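Local coordinates for periplasmic binding protein/LacI transcriptional regulator (Burkholderia multivorans, PDB 4YLE), which probably binds a simple sugar in the periplasm and delivers it to an ABC transporter for uptake, at residues Q180-G185 with V254-I259; N70-K73 with A79-I82. All coordinates share one frame; numbering follows the deposited sequence.

Interaction 1 of 2, residues Q180-G185 with V254-I259; sequences QQRTAG and VGYDNI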
loop_
_atom_site.group_PDB
_atom_site.type_symbol
_atom_site.label_atom_id
_atom_site.label_comp_id
_atom_site.label_asym_id
_atom_site.label_seq_id
_atom_site.Cartn_x
_atom_site.Cartn_y
_atom_site.Cartn_z
ATOM N N GLN A 180 -8.732 3.956 0.033
ATOM C CA GLN A 180 -9.776 4.814 -0.489
ATOM C C GLN A 180 -9.481 5.303 -1.872
ATOM O O GLN A 180 -10.358 5.354 -2.723
ATOM C CB GLN A 180 -9.978 6.003 0.455
ATOM C CG GLN A 180 -10.450 5.580 1.814
ATOM C CD GLN A 180 -10.255 6.638 2.883
ATOM O OE1 GLN A 180 -9.846 7.769 2.604
ATOM N NE2 GLN A 180 -10.530 6.266 4.126
ATOM N N GLN A 181 -8.232 5.668 -2.115
ATOM C CA GLN A 181 -7.879 6.232 -3.405
ATOM C C GLN A 181 -7.834 5.167 -4.488
ATOM O O GLN A 181 -8.155 5.465 -5.643
ATOM C CB GLN A 181 -6.561 6.964 -3.283
ATOM C CG GLN A 181 -6.691 8.154 -2.342
ATOM C CD GLN A 181 -7.732 9.149 -2.838
ATOM O OE1 GLN A 181 -8.827 9.300 -2.267
ATOM N NE2 GLN A 181 -7.421 9.777 -3.939
ATOM N N ARG A 182 -7.484 3.926 -4.137
ATOM C CA ARG A 182 -7.542 2.864 -5.146
ATOM C C ARG A 182 -8.977 2.571 -5.501
ATOM O O ARG A 182 -9.312 2.404 -6.668
ATOM C CB ARG A 182 -6.850 1.578 -4.670
ATOM C CG ARG A 182 -5.350 1.808 -4.655
ATOM C CD ARG A 182 -4.560 0.568 -4.313
ATOM N NE ARG A 182 -3.284 1.022 -3.797
ATOM C CZ ARG A 182 -2.519 0.343 -2.957
ATOM N NH1 ARG A 182 -2.881 -0.869 -2.548
ATOM N NH2 ARG A 182 -1.387 0.886 -2.537
ATOM N N THR A 183 -9.839 2.505 -4.496
ATOM C CA THR A 183 -11.236 2.287 -4.803
ATOM C C THR A 183 -11.768 3.414 -5.711
ATOM O O THR A 183 -12.492 3.163 -6.668
ATOM C CB THR A 183 -12.078 2.151 -3.505
ATOM O OG1 THR A 183 -11.705 0.902 -2.876
ATOM C CG2 THR A 183 -13.593 2.173 -3.808
ATOM N N ALA A 184 -11.392 4.649 -5.433
ATOM C CA ALA A 184 -11.850 5.758 -6.248
ATOM C C ALA A 184 -11.336 5.663 -7.696
ATOM O O ALA A 184 -12.097 5.887 -8.634
ATOM C CB ALA A 184 -11.421 7.078 -5.604
ATOM N N GLY A 185 -10.052 5.316 -7.877
ATOM C CA GLY A 185 -9.502 5.112 -9.217
ATOM C C GLY A 185 -10.218 4.004 -9.973
ATOM O O GLY A 185 -10.517 4.138 -11.165
ATOM N N VAL A 254 -8.338 -8.161 -11.291
ATOM C CA VAL A 254 -7.176 -7.283 -11.297
ATOM C C VAL A 254 -6.746 -7.005 -9.876
ATOM O O VAL A 254 -7.552 -7.035 -8.964
ATOM C CB VAL A 254 -7.429 -5.974 -12.048
ATOM C CG1 VAL A 254 -7.699 -6.270 -13.551
ATOM C CG2 VAL A 254 -8.563 -5.177 -11.392
ATOM N N GLY A 255 -5.457 -6.695 -9.714
ATOM C CA GLY A 255 -4.892 -6.387 -8.419
ATOM C C GLY A 255 -4.002 -5.172 -8.485
ATOM O O GLY A 255 -4.195 -4.289 -9.324
ATOM N N TYR A 256 -3.048 -5.141 -7.568
ATOM C CA TYR A 256 -2.168 -3.992 -7.379
ATOM C C TYR A 256 -1.016 -4.462 -6.501
ATOM O O TYR A 256 -1.273 -4.991 -5.424
ATOM C CB TYR A 256 -2.940 -2.866 -6.693
ATOM C CG TYR A 256 -2.433 -1.455 -6.861
ATOM C CD1 TYR A 256 -2.959 -0.651 -7.841
ATOM C CD2 TYR A 256 -1.506 -0.914 -5.981
ATOM C CE1 TYR A 256 -2.562 0.655 -7.978
ATOM C CE2 TYR A 256 -1.116 0.430 -6.123
ATOM C CZ TYR A 256 -1.658 1.169 -7.141
ATOM O OH TYR A 256 -1.258 2.476 -7.246
ATOM N N ASP A 257 0.220 -4.237 -6.953
ATOM C CA ASP A 257 1.507 -4.431 -6.213
ATOM C C ASP A 257 2.561 -5.118 -7.071
ATOM O O ASP A 257 3.762 -4.945 -6.836
ATOM C CB ASP A 257 1.397 -5.258 -4.909
ATOM C CG ASP A 257 0.754 -4.477 -3.753
ATOM O OD1 ASP A 257 0.629 -3.245 -3.865
ATOM O OD2 ASP A 257 0.352 -5.113 -2.754
ATOM N N ASN A 258 2.123 -5.945 -8.015
ATOM C CA ASN A 258 3.025 -6.778 -8.797
ATOM C C ASN A 258 3.946 -7.670 -7.945
ATOM O O ASN A 258 5.176 -7.732 -8.169
ATOM C CB ASN A 258 3.840 -5.892 -9.724
ATOM C CG ASN A 258 4.505 -6.655 -10.835
ATOM O OD1 ASN A 258 4.051 -7.727 -11.256
ATOM N ND2 ASN A 258 5.625 -6.120 -11.308
ATOM N N ILE A 259 3.372 -8.389 -6.979
ATOM C CA ILE A 259 4.178 -9.352 -6.218
ATOM C C ILE A 259 4.502 -10.590 -7.045
ATOM O O ILE A 259 3.785 -10.928 -7.980
ATOM C CB ILE A 259 3.493 -9.782 -4.901
ATOM C CG1 ILE A 259 2.212 -10.568 -5.196
ATOM C CG2 ILE A 259 3.259 -8.537 -4.032
ATOM C CD1 ILE A 259 1.467 -11.071 -3.970
#
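Arg-182 reaches out from helix 177-193 and lays its end over one face of the Tyr-256 ring, in the loop that follows strand 252-254. The chain sets off from CB with CG anti to the carbonyl carbon (chi1 -72°) and stays extended from CG to NE, which carries the far end out to the loop. CD is the first atom to make close contact: Arg-182 CD sits 3.7 Å from the centroid of the Tyr-256 ring, 9° off the ring normal, a CH-pi contact over the face. One bond on, Arg-182 NE comes down near the rim, 3.2 Å from Tyr-256 CE2. Arg-182 CZ follows at 3.4 Å from Tyr-256 CD2, and the two terminal nitrogens lie above the same face, displaced outward past the CD2-CE2 bond. Guanidinium and ring planes are only 19° apart, nearly parallel, and offset so that CD sits over the ring centre and the guanidinium over and beyond its rim. Asp-257 is close by, but its OD1 is 4.4 Å from Arg-182 NH1 and well out of the guanidinium plane, so the charges merely lie near each other.

The N-H groups are used on other partners: NE bonds to Asn-146 OD1, and NH1 to Gly-230 O and the unidentified bound ligand. Asp-257 OD2 bonds the same ligand, while OD1 accepts from Gln-277 NE2. No hydrogen bond joins the two segments; the tyrosine supplies a flat, buried support for a cation whose N-H groups serve polar partners, and the nearby carboxylate would be expected to steady its charge.

Interaction 2 of 2, residues N70-K73 with A79-I82; sequences NGIK and ANQI
Ile-72, at the end of strand 66-72, turns its CG2 methyl onto the first turn of helix 78-90, and this one branch makes the close contacts with Asn-80 and Gln-81. Its chi1 of 50° leaves CG1 between the backbone N and the carbonyl carbon, while CG2 stands beside the N and faces the helix. The methyl settles against backbone as much as side chain: Ile-72 CG2 is 3.6 Å from Gln-81 N and also packs on Gln-81 CB. From the Asn-80 side the amide end closes in, with Asn-80 ND2 3.8 Å from Ile-72 CG2, so the methyl lies at the join between two successive helix residues.

Those two residues send their polar ends to different places. Gln-81 has CG anti to its N (chi1 -163°) and runs on extended, carrying its amide past the isoleucine to bond Ala-101 N, Ala-99 O and Met-39 O. That buried amide is therefore well supplied with partners. Asn-80 ND2 is turned instead toward a water that accepts from Lys-73 N at 2.9 Å; the ND2 leg is weak and implausibly short, so that bridge is doubtful.

Around this spot, Lys-73 NZ forms a salt bridge with Asp-77 OD2, in the connecting loop, and Asp-77 OD1 accepts from Asn-80 N. Strand 66-72 is the outermost strand on its side of the mixed sheet, paired through Ile-72 with the chain just beyond strand 34-39. Helix 78-90 then leads to strand 95-98, parallel and beyond 34-39, making a right-handed beta-alpha-beta crossover of the kind seen in this fold.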
loop_
_atom_site.group_PDB
_atom_site.type_symbol
_atom_site.label_atom_id
_atom_site.label_comp_id
_atom_site.label_asym_id
_atom_site.label_seq_id
_atom_site.Cartn_x
_atom_site.Cartn_y
_atom_site.Cartn_z
ATOM N N ASN A 70 11.416 -3.032 10.665
ATOM C CA ASN A 70 10.419 -3.742 11.457
ATOM C C ASN A 70 9.107 -3.724 10.731
ATOM O O ASN A 70 8.808 -2.778 10.021
ATOM C CB ASN A 70 10.204 -3.114 12.827
ATOM C CG ASN A 70 11.317 -3.434 13.808
ATOM O OD1 ASN A 70 12.080 -2.555 14.218
ATOM N ND2 ASN A 70 11.406 -4.698 14.203
ATOM N N GLY A 71 8.316 -4.759 10.976
ATOM C CA GLY A 71 6.985 -4.871 10.406
ATOM C C GLY A 71 6.089 -5.474 11.461
ATOM O O GLY A 71 6.541 -5.742 12.586
ATOM N N ILE A 72 4.828 -5.682 11.097
ATOM C CA ILE A 72 3.835 -6.210 12.005
ATOM C C ILE A 72 3.318 -7.543 11.458
ATOM O O ILE A 72 3.588 -7.902 10.300
ATOM C CB ILE A 72 2.696 -5.208 12.227
ATOM C CG1 ILE A 72 2.146 -4.684 10.896
ATOM C CG2 ILE A 72 3.215 -4.045 13.062
ATOM C CD1 ILE A 72 1.006 -3.717 11.033
ATOM N N LYS A 73 2.567 -8.253 12.286
ATOM C CA LYS A 73 2.259 -9.653 12.032
ATOM C C LYS A 73 1.136 -9.845 11.042
ATOM O O LYS A 73 0.957 -10.955 10.546
ATOM C CB LYS A 73 1.897 -10.360 13.329
ATOM C CG LYS A 73 0.561 -9.909 13.892
ATOM C CD LYS A 73 0.187 -10.700 15.155
ATOM C CE LYS A 73 -0.863 -9.970 15.981
ATOM N NZ LYS A 73 -1.948 -9.326 15.163
ATOM N N ALA A 79 -2.089 -1.537 16.608
ATOM C CA ALA A 79 -1.588 -1.423 17.989
ATOM C C ALA A 79 -0.075 -1.711 18.076
ATOM O O ALA A 79 0.706 -0.942 18.675
ATOM C CB ALA A 79 -2.367 -2.370 18.921
ATOM N N ASN A 80 0.333 -2.819 17.464
ATOM C CA ASN A 80 1.727 -3.201 17.468
ATOM C C ASN A 80 2.597 -2.260 16.642
ATOM O O ASN A 80 3.772 -2.069 16.947
ATOM C CB ASN A 80 1.921 -4.618 16.940
ATOM C CG ASN A 80 3.289 -5.166 17.295
ATOM O OD1 ASN A 80 3.765 -4.978 18.422
ATOM N ND2 ASN A 80 3.942 -5.817 16.347
ATOM N N GLN A 81 2.059 -1.712 15.564
ATOM C CA GLN A 81 2.874 -0.793 14.785
ATOM C C GLN A 81 3.178 0.401 15.665
ATOM O O GLN A 81 4.303 0.873 15.688
ATOM C CB GLN A 81 2.192 -0.350 13.505
ATOM C CG GLN A 81 3.207 0.272 12.524
ATOM C CD GLN A 81 2.574 0.739 11.248
ATOM O OE1 GLN A 81 1.632 1.521 11.276
ATOM N NE2 GLN A 81 3.093 0.273 10.107
ATOM N N ILE A 82 2.180 0.856 16.422
ATOM C CA ILE A 82 2.386 1.993 17.315
ATOM C C ILE A 82 3.462 1.637 18.326
ATOM O O ILE A 82 4.322 2.466 18.639
ATOM C CB ILE A 82 1.074 2.415 18.022
ATOM C CG1 ILE A 82 0.134 3.059 16.994
ATOM C CG2 ILE A 82 1.346 3.405 19.169
ATOM C CD1 ILE A 82 -1.268 3.344 17.476
HETATM O O HOH W 1 2.413 -7.188 15.025
#

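The two contacts sit in different lobes, consistent with the two-lobed periplasmic binding protein fold: interaction 2 at the edge strand 66-72 of one sheet, interaction 1 beside strand 252-254 of the other. Their centres are 23 Å apart and their nearest atoms about 13 Å, so they do not touch. Interaction 1 belongs to the ligand site: the Asp-257 side chain is about 3 Å from the bound unidentified ligand. Interaction 2 stands further back, the side chain of Gln-81 being about 10 Å from the bound unknown ligand. Asp-257 also touches Phe-46 of helix 45-60, which follows strand 34-39, the neighbour of strand 66-72 in the sheet.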